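Local coordinates for protein transglutaminase elicitor (Phytophthora sojae, PDB 3TW5) that probably cross-links proteins by forming isopeptide bonds between glutamine and lysine side chains, and serves as an elicitor of plant immune responses, at residues 64-75 and 348-358; 124-135 and 228-236. The protein carries 1 engineered substitution. All coordinates share one frame; numbering follows the deposited sequence.

Interaction 1 (64-75 and 348-358); sequences YAKAFGKDVKTF and VGLSYADVSML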
loop_
_atom_site.group_PDB
_atom_site.type_symbol
_atom_site.label_atom_id
_atom_site.label_comp_id
_atom_site.label_asym_id
_atom_site.label_seq_id
_atom_site.Cartn_x
_atom_site.Cartn_y
_atom_site.Cartn_z
ATOM N N TYR A 64 -16.978 -17.328 -5.984
ATOM C CA TYR A 64 -15.831 -18.165 -6.339
ATOM C C TYR A 64 -16.135 -19.644 -6.112
ATOM O O TYR A 64 -15.813 -20.483 -6.956
ATOM C CB TYR A 64 -14.572 -17.750 -5.566
ATOM C CG TYR A 64 -13.345 -18.565 -5.927
ATOM C CD1 TYR A 64 -12.574 -18.244 -7.044
ATOM C CD2 TYR A 64 -12.966 -19.668 -5.160
ATOM C CE1 TYR A 64 -11.451 -18.997 -7.385
ATOM C CE2 TYR A 64 -11.847 -20.430 -5.494
ATOM C CZ TYR A 64 -11.094 -20.088 -6.605
ATOM O OH TYR A 64 -9.986 -20.835 -6.936
ATOM N N ALA A 65 -16.751 -19.952 -4.972
ATOM C CA ALA A 65 -17.150 -21.317 -4.652
ATOM C C ALA A 65 -18.103 -21.881 -5.709
ATOM O O ALA A 65 -17.848 -22.948 -6.271
ATOM C CB ALA A 65 -17.776 -21.378 -3.266
ATOM N N LYS A 66 -19.178 -21.143 -5.989
ATOM C CA LYS A 66 -20.192 -21.555 -6.963
ATOM C C LYS A 66 -19.625 -21.836 -8.356
ATOM O O LYS A 66 -19.983 -22.832 -8.985
ATOM C CB LYS A 66 -21.299 -20.502 -7.064
ATOM C CG LYS A 66 -22.286 -20.496 -5.907
ATOM C CD LYS A 66 -23.353 -19.426 -6.118
ATOM C CE LYS A 66 -24.451 -19.515 -5.070
ATOM N NZ LYS A 66 -25.511 -18.485 -5.288
ATOM N N ALA A 67 -18.742 -20.957 -8.825
ATOM C CA ALA A 67 -18.179 -21.052 -10.170
ATOM C C ALA A 67 -17.246 -22.242 -10.351
ATOM O O ALA A 67 -17.276 -22.909 -11.389
ATOM C CB ALA A 67 -17.451 -19.773 -10.524
ATOM N N PHE A 68 -16.418 -22.498 -9.341
ATOM C CA PHE A 68 -15.359 -23.497 -9.446
ATOM C C PHE A 68 -15.643 -24.753 -8.615
ATOM O O PHE A 68 -14.719 -25.439 -8.166
ATOM C CB PHE A 68 -14.005 -22.871 -9.091
ATOM C CG PHE A 68 -13.622 -21.713 -9.975
ATOM C CD1 PHE A 68 -12.999 -21.932 -11.201
ATOM C CD2 PHE A 68 -13.887 -20.404 -9.585
ATOM C CE1 PHE A 68 -12.645 -20.865 -12.024
ATOM C CE2 PHE A 68 -13.536 -19.331 -10.402
ATOM C CZ PHE A 68 -12.913 -19.564 -11.623
ATOM N N GLY A 69 -16.930 -25.037 -8.419
ATOM C CA GLY A 69 -17.397 -26.279 -7.801
ATOM C C GLY A 69 -16.893 -26.573 -6.401
ATOM O O GLY A 69 -16.353 -27.652 -6.148
ATOM N N LYS A 70 -17.069 -25.620 -5.492
ATOM C CA LYS A 70 -16.707 -25.815 -4.088
ATOM C C LYS A 70 -17.911 -25.542 -3.192
ATOM O O LYS A 70 -18.814 -24.798 -3.571
ATOM C CB LYS A 70 -15.528 -24.916 -3.704
ATOM C CG LYS A 70 -14.244 -25.222 -4.473
ATOM C CD LYS A 70 -13.284 -24.043 -4.476
ATOM C CE LYS A 70 -12.296 -24.111 -3.326
ATOM N NZ LYS A 70 -11.212 -25.103 -3.582
ATOM N N ASP A 71 -17.931 -26.156 -2.013
ATOM C CA ASP A 71 -19.027 -25.948 -1.070
ATOM C C ASP A 71 -18.943 -24.548 -0.465
ATOM O O ASP A 71 -17.929 -24.184 0.135
ATOM C CB ASP A 71 -19.021 -27.022 0.027
ATOM C CG ASP A 71 -20.145 -26.839 1.042
ATOM O OD1 ASP A 71 -21.332 -26.938 0.657
ATOM O OD2 ASP A 71 -19.838 -26.605 2.229
ATOM N N VAL A 72 -20.011 -23.772 -0.637
ATOM C CA VAL A 72 -20.067 -22.393 -0.152
ATOM C C VAL A 72 -19.778 -22.305 1.350
ATOM O O VAL A 72 -18.890 -21.562 1.768
ATOM C CB VAL A 72 -21.423 -21.718 -0.500
ATOM C CG1 VAL A 72 -21.544 -20.349 0.155
ATOM C CG2 VAL A 72 -21.578 -21.592 -2.008
ATOM N N LYS A 73 -20.511 -23.080 2.145
ATOM C CA LYS A 73 -20.361 -23.061 3.602
ATOM C C LYS A 73 -18.919 -23.295 4.067
ATOM O O LYS A 73 -18.432 -22.573 4.933
ATOM C CB LYS A 73 -21.312 -24.065 4.269
ATOM N N THR A 74 -18.239 -24.285 3.487
ATOM C CA THR A 74 -16.879 -24.635 3.924
ATOM C C THR A 74 -15.799 -23.706 3.375
ATOM O O THR A 74 -14.806 -23.449 4.058
ATOM C CB THR A 74 -16.493 -26.113 3.617
ATOM O OG1 THR A 74 -16.676 -26.389 2.224
ATOM C CG2 THR A 74 -17.319 -27.094 4.457
ATOM N N PHE A 75 -15.988 -23.210 2.152
ATOM C CA PHE A 75 -15.036 -22.265 1.562
ATOM C C PHE A 75 -15.065 -20.913 2.269
ATOM O O PHE A 75 -14.016 -20.328 2.531
ATOM C CB PHE A 75 -15.261 -22.085 0.057
ATOM C CG PHE A 75 -14.323 -21.090 -0.578
ATOM C CD1 PHE A 75 -12.989 -21.417 -0.813
ATOM C CD2 PHE A 75 -14.768 -19.821 -0.936
ATOM C CE1 PHE A 75 -12.118 -20.495 -1.395
ATOM C CE2 PHE A 75 -13.902 -18.895 -1.518
ATOM C CZ PHE A 75 -12.578 -19.233 -1.747
ATOM N N VAL A 348 -6.550 -21.141 1.847
ATOM C CA VAL A 348 -8.010 -20.993 1.908
ATOM C C VAL A 348 -8.684 -21.718 0.741
ATOM O O VAL A 348 -9.906 -21.867 0.715
ATOM C CB VAL A 348 -8.476 -19.501 1.962
ATOM C CG1 VAL A 348 -7.692 -18.715 3.003
ATOM C CG2 VAL A 348 -8.373 -18.836 0.600
ATOM N N GLY A 349 -7.879 -22.164 -0.220
ATOM C CA GLY A 349 -8.383 -22.890 -1.379
ATOM C C GLY A 349 -8.561 -22.010 -2.596
ATOM O O GLY A 349 -9.247 -22.382 -3.549
ATOM N N LEU A 350 -7.933 -20.840 -2.560
ATOM C CA LEU A 350 -8.036 -19.877 -3.639
ATOM C C LEU A 350 -6.903 -20.119 -4.631
ATOM O O LEU A 350 -5.733 -19.919 -4.307
ATOM C CB LEU A 350 -7.977 -18.461 -3.060
ATOM C CG LEU A 350 -8.698 -17.278 -3.711
ATOM C CD1 LEU A 350 -10.140 -17.588 -4.062
ATOM C CD2 LEU A 350 -8.638 -16.099 -2.768
ATOM N N SER A 351 -7.259 -20.576 -5.831
ATOM C CA SER A 351 -6.284 -20.835 -6.886
ATOM C C SER A 351 -6.007 -19.575 -7.698
ATOM O O SER A 351 -6.930 -18.968 -8.246
ATOM C CB SER A 351 -6.773 -21.948 -7.816
ATOM O OG SER A 351 -5.981 -22.007 -8.995
ATOM N N TYR A 352 -4.732 -19.199 -7.782
ATOM C CA TYR A 352 -4.311 -18.038 -8.563
ATOM C C TYR A 352 -4.488 -18.289 -10.058
ATOM O O TYR A 352 -4.656 -17.348 -10.832
ATOM C CB TYR A 352 -2.861 -17.660 -8.236
ATOM C CG TYR A 352 -2.334 -16.429 -8.953
ATOM C CD1 TYR A 352 -3.073 -15.245 -8.995
ATOM C CD2 TYR A 352 -1.083 -16.445 -9.571
ATOM C CE1 TYR A 352 -2.587 -14.112 -9.649
ATOM C CE2 TYR A 352 -0.586 -15.314 -10.226
ATOM C CZ TYR A 352 -1.344 -14.155 -10.260
ATOM O OH TYR A 352 -0.864 -13.039 -10.903
ATOM N N ALA A 353 -4.460 -19.561 -10.452
ATOM C CA ALA A 353 -4.710 -19.953 -11.835
ATOM C C ALA A 353 -6.139 -19.591 -12.240
ATOM O O ALA A 353 -6.363 -19.048 -13.323
ATOM C CB ALA A 353 -4.457 -21.441 -12.019
ATOM N N ASP A 354 -7.090 -19.889 -11.356
ATOM C CA ASP A 354 -8.501 -19.569 -11.571
ATOM C C ASP A 354 -8.740 -18.063 -11.606
ATOM O O ASP A 354 -9.481 -17.571 -12.459
ATOM C CB ASP A 354 -9.377 -20.212 -10.487
ATOM C CG ASP A 354 -9.528 -21.720 -10.666
ATOM O OD1 ASP A 354 -9.438 -22.209 -11.815
ATOM O OD2 ASP A 354 -9.752 -22.419 -9.650
ATOM N N VAL A 355 -8.103 -17.345 -10.681
ATOM C CA VAL A 355 -8.260 -15.894 -10.556
ATOM C C VAL A 355 -7.613 -15.150 -11.733
ATOM O O VAL A 355 -8.204 -14.211 -12.271
ATOM C CB VAL A 355 -7.725 -15.375 -9.196
ATOM C CG1 VAL A 355 -7.892 -13.867 -9.079
ATOM C CG2 VAL A 355 -8.444 -16.061 -8.050
ATOM N N SER A 356 -6.418 -15.583 -12.137
ATOM C CA SER A 356 -5.733 -15.009 -13.300
ATOM C C SER A 356 -6.596 -15.103 -14.554
ATOM O O SER A 356 -6.685 -14.148 -15.330
ATOM C CB SER A 356 -4.395 -15.710 -13.549
ATOM O OG SER A 356 -3.550 -15.625 -12.415
ATOM N N MET A 357 -7.225 -16.263 -14.734
ATOM C CA MET A 357 -8.101 -16.536 -15.871
ATOM C C MET A 357 -9.232 -15.508 -15.956
ATOM O O MET A 357 -9.523 -14.987 -17.037
ATOM C CB MET A 357 -8.646 -17.970 -15.776
ATOM C CG MET A 357 -9.607 -18.393 -16.888
ATOM S SD MET A 357 -11.346 -18.037 -16.529
ATOM C CE MET A 357 -11.622 -19.071 -15.091
ATOM N N LEU A 358 -9.849 -15.218 -14.811
ATOM C CA LEU A 358 -10.946 -14.254 -14.734
ATOM C C LEU A 358 -10.459 -12.815 -14.905
ATOM O O LEU A 358 -11.127 -12.004 -15.549
ATOM C CB LEU A 358 -11.715 -14.413 -13.417
ATOM C CG LEU A 358 -12.545 -15.686 -13.201
ATOM C CD1 LEU A 358 -13.055 -15.746 -11.773
ATOM C CD2 LEU A 358 -13.704 -15.790 -14.188
#
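Tyr64 and Leu350 meet methyl to face. Leu350 CD1 lies over the middle of the Tyr64 ring, 3.5 Å from its centroid, in a CH-pi contact. The same methyl touches the rim of a second ring, 3.7 Å from Phe75 CZ. The phenol end of Tyr64 does polar work: Ser351 N donates to Tyr64 OH at 3.0 Å, and the bond is fairly straight (162°). CG of Tyr64 stands opposite its own backbone N (chi1 -178°), which carries the ring out from helix 60-67 to this amide.

Phe68 CD2 sits over the opposite face of Tyr64, toward the rim of the ring. The Phe68 ring takes the Asp354 side chain over one face, with ring and carboxylate planes only 21° apart. At the Phe68 edge, Met357 CE is 3.7 Å from Phe68 CE1, and Leu358 CD1 is 3.8 Å from Phe68 CZ. Lys70 bends near its end to give a weak bond from Lys70 NZ to Gly349 O, at 3.4 Å. Outside the two segments, the same ammonium forms a salt bridge to a bound 3-cyclohexyl-1-propylsulfonic acid, probably from the crystallisation liquor.

Further out, Ser351 caps helix 352-364 through weak bonds from Ala353 N and Asp354 N. On helix 154-167, Leu160 touches Tyr64 and Val164 touches Leu350. His147 meets the Phe68 ring.

The contact thus joins the end of helix 60-67, the turn after it and the start of helix 72-82 to loop 348-351 and the first turns of helix 352-364. Three aromatic rings supply most of the grip, and the phenol oxygen satisfies a backbone N-H just ahead of that helix.

Interaction 2 (124-135 and 228-236); sequences WFGISHAWSPAA and AEVWNQPVR. Engineered in segment 124-135: Ser128 (natural residue Cys).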
loop_
_atom_site.group_PDB
_atom_site.type_symbol
_atom_site.label_atom_id
_atom_site.label_comp_id
_atom_site.label_asym_id
_atom_site.label_seq_id
_atom_site.Cartn_x
_atom_site.Cartn_y
_atom_site.Cartn_z
ATOM N N TRP A 124 -9.217 -1.810 11.868
ATOM C CA TRP A 124 -8.127 -1.543 10.933
ATOM C C TRP A 124 -7.462 -2.813 10.396
ATOM O O TRP A 124 -6.797 -2.777 9.356
ATOM C CB TRP A 124 -7.100 -0.589 11.550
ATOM C CG TRP A 124 -6.283 -1.174 12.662
ATOM C CD1 TRP A 124 -6.602 -1.202 13.988
ATOM C CD2 TRP A 124 -4.997 -1.796 12.543
ATOM N NE1 TRP A 124 -5.599 -1.809 14.704
ATOM C CE2 TRP A 124 -4.600 -2.183 13.842
ATOM C CE3 TRP A 124 -4.142 -2.068 11.462
ATOM C CZ2 TRP A 124 -3.381 -2.830 14.095
ATOM C CZ3 TRP A 124 -2.929 -2.712 11.712
ATOM C CH2 TRP A 124 -2.563 -3.087 13.020
ATOM N N PHE A 125 -7.644 -3.926 11.111
ATOM C CA PHE A 125 -7.172 -5.246 10.681
ATOM C C PHE A 125 -7.686 -5.547 9.278
ATOM O O PHE A 125 -8.889 -5.463 9.025
ATOM C CB PHE A 125 -7.678 -6.327 11.641
ATOM C CG PHE A 125 -6.892 -6.449 12.922
ATOM C CD1 PHE A 125 -6.998 -7.602 13.693
ATOM C CD2 PHE A 125 -6.049 -5.429 13.362
ATOM C CE1 PHE A 125 -6.284 -7.737 14.883
ATOM C CE2 PHE A 125 -5.329 -5.558 14.549
ATOM C CZ PHE A 125 -5.446 -6.714 15.308
ATOM N N GLY A 126 -6.776 -5.888 8.371
ATOM C CA GLY A 126 -7.148 -6.179 6.990
ATOM C C GLY A 126 -6.003 -6.670 6.126
ATOM O O GLY A 126 -4.998 -7.176 6.629
ATOM N N ILE A 127 -6.164 -6.520 4.816
ATOM C CA ILE A 127 -5.179 -6.996 3.849
ATOM C C ILE A 127 -4.693 -5.884 2.908
ATOM O O ILE A 127 -4.561 -6.089 1.697
ATOM C CB ILE A 127 -5.702 -8.222 3.044
ATOM C CG1 ILE A 127 -7.057 -7.918 2.394
ATOM C CG2 ILE A 127 -5.797 -9.450 3.941
ATOM C CD1 ILE A 127 -7.401 -8.828 1.237
ATOM N N SER A 128 -4.423 -4.710 3.476
ATOM C CA SER A 128 -3.890 -3.577 2.712
ATOM C C SER A 128 -2.514 -3.903 2.140
ATOM O O SER A 128 -2.150 -3.423 1.064
ATOM C CB SER A 128 -3.808 -2.324 3.588
ATOM O OG SER A 128 -2.840 -2.478 4.612
ATOM N N HIS A 129 -1.767 -4.724 2.876
ATOM C CA HIS A 129 -0.451 -5.212 2.463
ATOM C C HIS A 129 -0.539 -6.123 1.239
ATOM O O HIS A 129 0.456 -6.341 0.548
ATOM C CB HIS A 129 0.199 -5.978 3.613
ATOM C CG HIS A 129 -0.596 -7.162 4.070
ATOM N ND1 HIS A 129 -1.500 -7.096 5.107
ATOM C CD2 HIS A 129 -0.634 -8.438 3.616
ATOM C CE1 HIS A 129 -2.057 -8.283 5.278
ATOM N NE2 HIS A 129 -1.550 -9.114 4.384
ATOM N N ALA A 130 -1.732 -6.661 0.994
ATOM C CA ALA A 130 -1.973 -7.570 -0.120
ATOM C C ALA A 130 -2.594 -6.859 -1.321
ATOM O O ALA A 130 -2.254 -7.161 -2.468
ATOM C CB ALA A 130 -2.850 -8.718 0.327
ATOM N N TRP A 131 -3.503 -5.922 -1.053
ATOM C CA TRP A 131 -4.143 -5.129 -2.101
ATOM C C TRP A 131 -3.146 -4.239 -2.843
ATOM O O TRP A 131 -3.169 -4.168 -4.076
ATOM C CB TRP A 131 -5.289 -4.287 -1.526
ATOM C CG TRP A 131 -5.545 -3.018 -2.290
ATOM C CD1 TRP A 131 -5.997 -2.909 -3.575
ATOM C CD2 TRP A 131 -5.349 -1.680 -1.821
ATOM N NE1 TRP A 131 -6.093 -1.589 -3.936
ATOM C CE2 TRP A 131 -5.704 -0.811 -2.877
ATOM C CE3 TRP A 131 -4.912 -1.129 -0.609
ATOM C CZ2 TRP A 131 -5.636 0.582 -2.759
ATOM C CZ3 TRP A 131 -4.844 0.258 -0.491
ATOM C CH2 TRP A 131 -5.207 1.096 -1.561
ATOM N N SER A 132 -2.279 -3.566 -2.088
ATOM C CA SER A 132 -1.317 -2.614 -2.652
ATOM C C SER A 132 -0.442 -3.196 -3.772
ATOM O O SER A 132 -0.397 -2.630 -4.865
ATOM C CB SER A 132 -0.455 -1.996 -1.553
ATOM O OG SER A 132 -1.259 -1.438 -0.533
ATOM N N PRO A 133 0.251 -4.326 -3.512
ATOM C CA PRO A 133 1.049 -4.915 -4.586
ATOM C C PRO A 133 0.197 -5.446 -5.737
ATOM O O PRO A 133 0.655 -5.454 -6.878
ATOM C CB PRO A 133 1.790 -6.061 -3.890
ATOM C CG PRO A 133 0.985 -6.368 -2.692
ATOM C CD PRO A 133 0.417 -5.069 -2.249
ATOM N N ALA A 134 -1.028 -5.877 -5.439
ATOM C CA ALA A 134 -1.958 -6.325 -6.471
ATOM C C ALA A 134 -2.395 -5.147 -7.337
ATOM O O ALA A 134 -2.487 -5.270 -8.559
ATOM C CB ALA A 134 -3.154 -7.017 -5.855
ATOM N N ALA A 135 -2.640 -4.002 -6.701
ATOM C CA ALA A 135 -2.956 -2.764 -7.413
ATOM C C ALA A 135 -1.869 -2.397 -8.424
ATOM O O ALA A 135 -2.168 -2.016 -9.557
ATOM C CB ALA A 135 -3.173 -1.635 -6.431
ATOM N N ALA A 228 0.495 4.212 15.229
ATOM C CA ALA A 228 0.603 2.870 15.807
ATOM C C ALA A 228 0.342 1.790 14.756
ATOM O O ALA A 228 1.190 0.923 14.517
ATOM C CB ALA A 228 -0.351 2.718 17.000
ATOM N N GLU A 229 -0.827 1.865 14.122
ATOM C CA GLU A 229 -1.253 0.878 13.132
ATOM C C GLU A 229 -0.506 0.998 11.801
ATOM O O GLU A 229 -0.070 2.084 11.407
ATOM C CB GLU A 229 -2.766 0.964 12.913
ATOM C CG GLU A 229 -3.281 2.358 12.576
ATOM C CD GLU A 229 -4.764 2.511 12.848
ATOM O OE1 GLU A 229 -5.513 2.810 11.893
ATOM O OE2 GLU A 229 -5.182 2.326 14.011
ATOM N N VAL A 230 -0.368 -0.140 11.124
ATOM C CA VAL A 230 0.322 -0.230 9.841
ATOM C C VAL A 230 -0.689 -0.089 8.698
ATOM O O VAL A 230 -1.677 -0.826 8.641
ATOM C CB VAL A 230 1.102 -1.575 9.721
ATOM C CG1 VAL A 230 1.778 -1.710 8.359
ATOM C CG2 VAL A 230 2.132 -1.706 10.847
ATOM N N TRP A 231 -0.441 0.867 7.805
ATOM C CA TRP A 231 -1.267 1.054 6.614
ATOM C C TRP A 231 -0.429 0.989 5.349
ATOM O O TRP A 231 0.601 1.648 5.250
ATOM C CB TRP A 231 -2.019 2.386 6.665
ATOM C CG TRP A 231 -3.354 2.298 7.336
ATOM C CD1 TRP A 231 -3.730 2.902 8.506
ATOM C CD2 TRP A 231 -4.497 1.556 6.884
ATOM N NE1 TRP A 231 -5.036 2.589 8.807
ATOM C CE2 TRP A 231 -5.530 1.762 7.829
ATOM C CE3 TRP A 231 -4.750 0.740 5.773
ATOM C CZ2 TRP A 231 -6.795 1.179 7.697
ATOM C CZ3 TRP A 231 -6.004 0.161 5.645
ATOM C CH2 TRP A 231 -7.011 0.385 6.602
ATOM N N ASN A 232 -0.875 0.189 4.386
ATOM C CA ASN A 232 -0.187 0.067 3.107
ATOM C C ASN A 232 -0.999 0.675 1.977
ATOM O O ASN A 232 -2.187 0.386 1.832
ATOM C CB ASN A 232 0.128 -1.397 2.793
ATOM C CG ASN A 232 1.172 -1.981 3.718
ATOM O OD1 ASN A 232 2.348 -2.055 3.371
ATOM N ND2 ASN A 232 0.748 -2.398 4.904
ATOM N N GLN A 233 -0.349 1.526 1.189
ATOM C CA GLN A 233 -0.974 2.160 0.031
ATOM C C GLN A 233 -0.011 2.089 -1.150
ATOM O O GLN A 233 1.187 2.319 -0.978
ATOM C CB GLN A 233 -1.313 3.631 0.314
ATOM C CG GLN A 233 -1.855 3.953 1.713
ATOM C CD GLN A 233 -3.289 3.508 1.928
ATOM O OE1 GLN A 233 -4.085 3.449 0.992
ATOM N NE2 GLN A 233 -3.627 3.195 3.173
ATOM N N PRO A 234 -0.524 1.772 -2.355
ATOM C CA PRO A 234 0.326 1.813 -3.542
ATOM C C PRO A 234 0.525 3.252 -4.018
ATOM O O PRO A 234 -0.443 4.010 -4.121
ATOM C CB PRO A 234 -0.471 1.009 -4.568
ATOM C CG PRO A 234 -1.887 1.190 -4.170
ATOM C CD PRO A 234 -1.898 1.342 -2.673
ATOM N N VAL A 235 1.771 3.624 -4.292
ATOM C CA VAL A 235 2.094 4.991 -4.702
ATOM C C VAL A 235 1.791 5.214 -6.187
ATOM O O VAL A 235 2.074 4.356 -7.023
ATOM C CB VAL A 235 3.565 5.357 -4.354
ATOM C CG1 VAL A 235 3.964 6.700 -4.951
ATOM C CG2 VAL A 235 3.757 5.379 -2.847
ATOM N N ARG A 236 1.199 6.366 -6.495
ATOM C CA ARG A 236 0.921 6.756 -7.872
ATOM C C ARG A 236 1.968 7.728 -8.409
ATOM O O ARG A 236 2.322 7.671 -9.590
ATOM C CB ARG A 236 -0.472 7.375 -7.990
ATOM C CG ARG A 236 -0.922 7.602 -9.424
ATOM C CD ARG A 236 -2.233 8.351 -9.478
ATOM N NE ARG A 236 -2.647 8.624 -10.853
ATOM C CZ ARG A 236 -3.805 9.187 -11.190
ATOM N NH1 ARG A 236 -4.680 9.545 -10.257
ATOM N NH2 ARG A 236 -4.092 9.395 -12.466
#
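Trp124 lies flat against Glu229. Glu229 CB sits over the six-membered ring, 3.6 Å from its centroid, and Phe125 covers the opposite face. The Glu229 carboxylate lies over the same face as its CB, above the CG and CD1 end of the five-membered ring, with the planes 19° apart. Glu229 OE1 accepts from Trp231 NE1 at 3.1 Å through the anti lone pair, which helps fix the carboxylate.

Pro234 fills the far end. Its CD lies over the Trp131 face, 3.5 Å from Trp131 CH2, and its CG is 3.8 Å from Ala135 CB.

Asn232 sits between them, against the first turn of helix 128-137. Its amide carbon CG packs 3.8 Å from His129 CA, and OD1 accepts from Trp334 NE1. Its backbone N gives a weak bond to Ser128 OG at 3.3 Å. Ser128 is engineered, a cysteine in nature. Ser132 OG turns back and donates to Ser128 O at 2.7 Å.

Helix segment 128-135 and strand segment 232-236 run nearly parallel, their axes 11° apart. The natural cysteine opens helix 128-137 and is probably the nucleophile, as in papain-like enzymes. CH-pi packing thus flanks polar groups gathered round position 128.

Overall arrangement
Both contacts are partly buried. The centre of interaction 2 is about 4 Å, and that of interaction 1 about 25 Å, from the centre of the chain, so one is central and the other peripheral. Trp124 and Glu229 lie at the margin of interaction 2. The two do not touch; their nearest atoms are about 8 Å apart. Helix 154-167 links them, since its side chains back both. Interaction 1 joins an early helical region to the loop and helix close to the C-terminus. Interaction 2 sets a helix against a strand of the main antiparallel sheet. Phenylalanine and tyrosine rings dominate the outer contact, tryptophans the central one, which probably borders the catalytic centre.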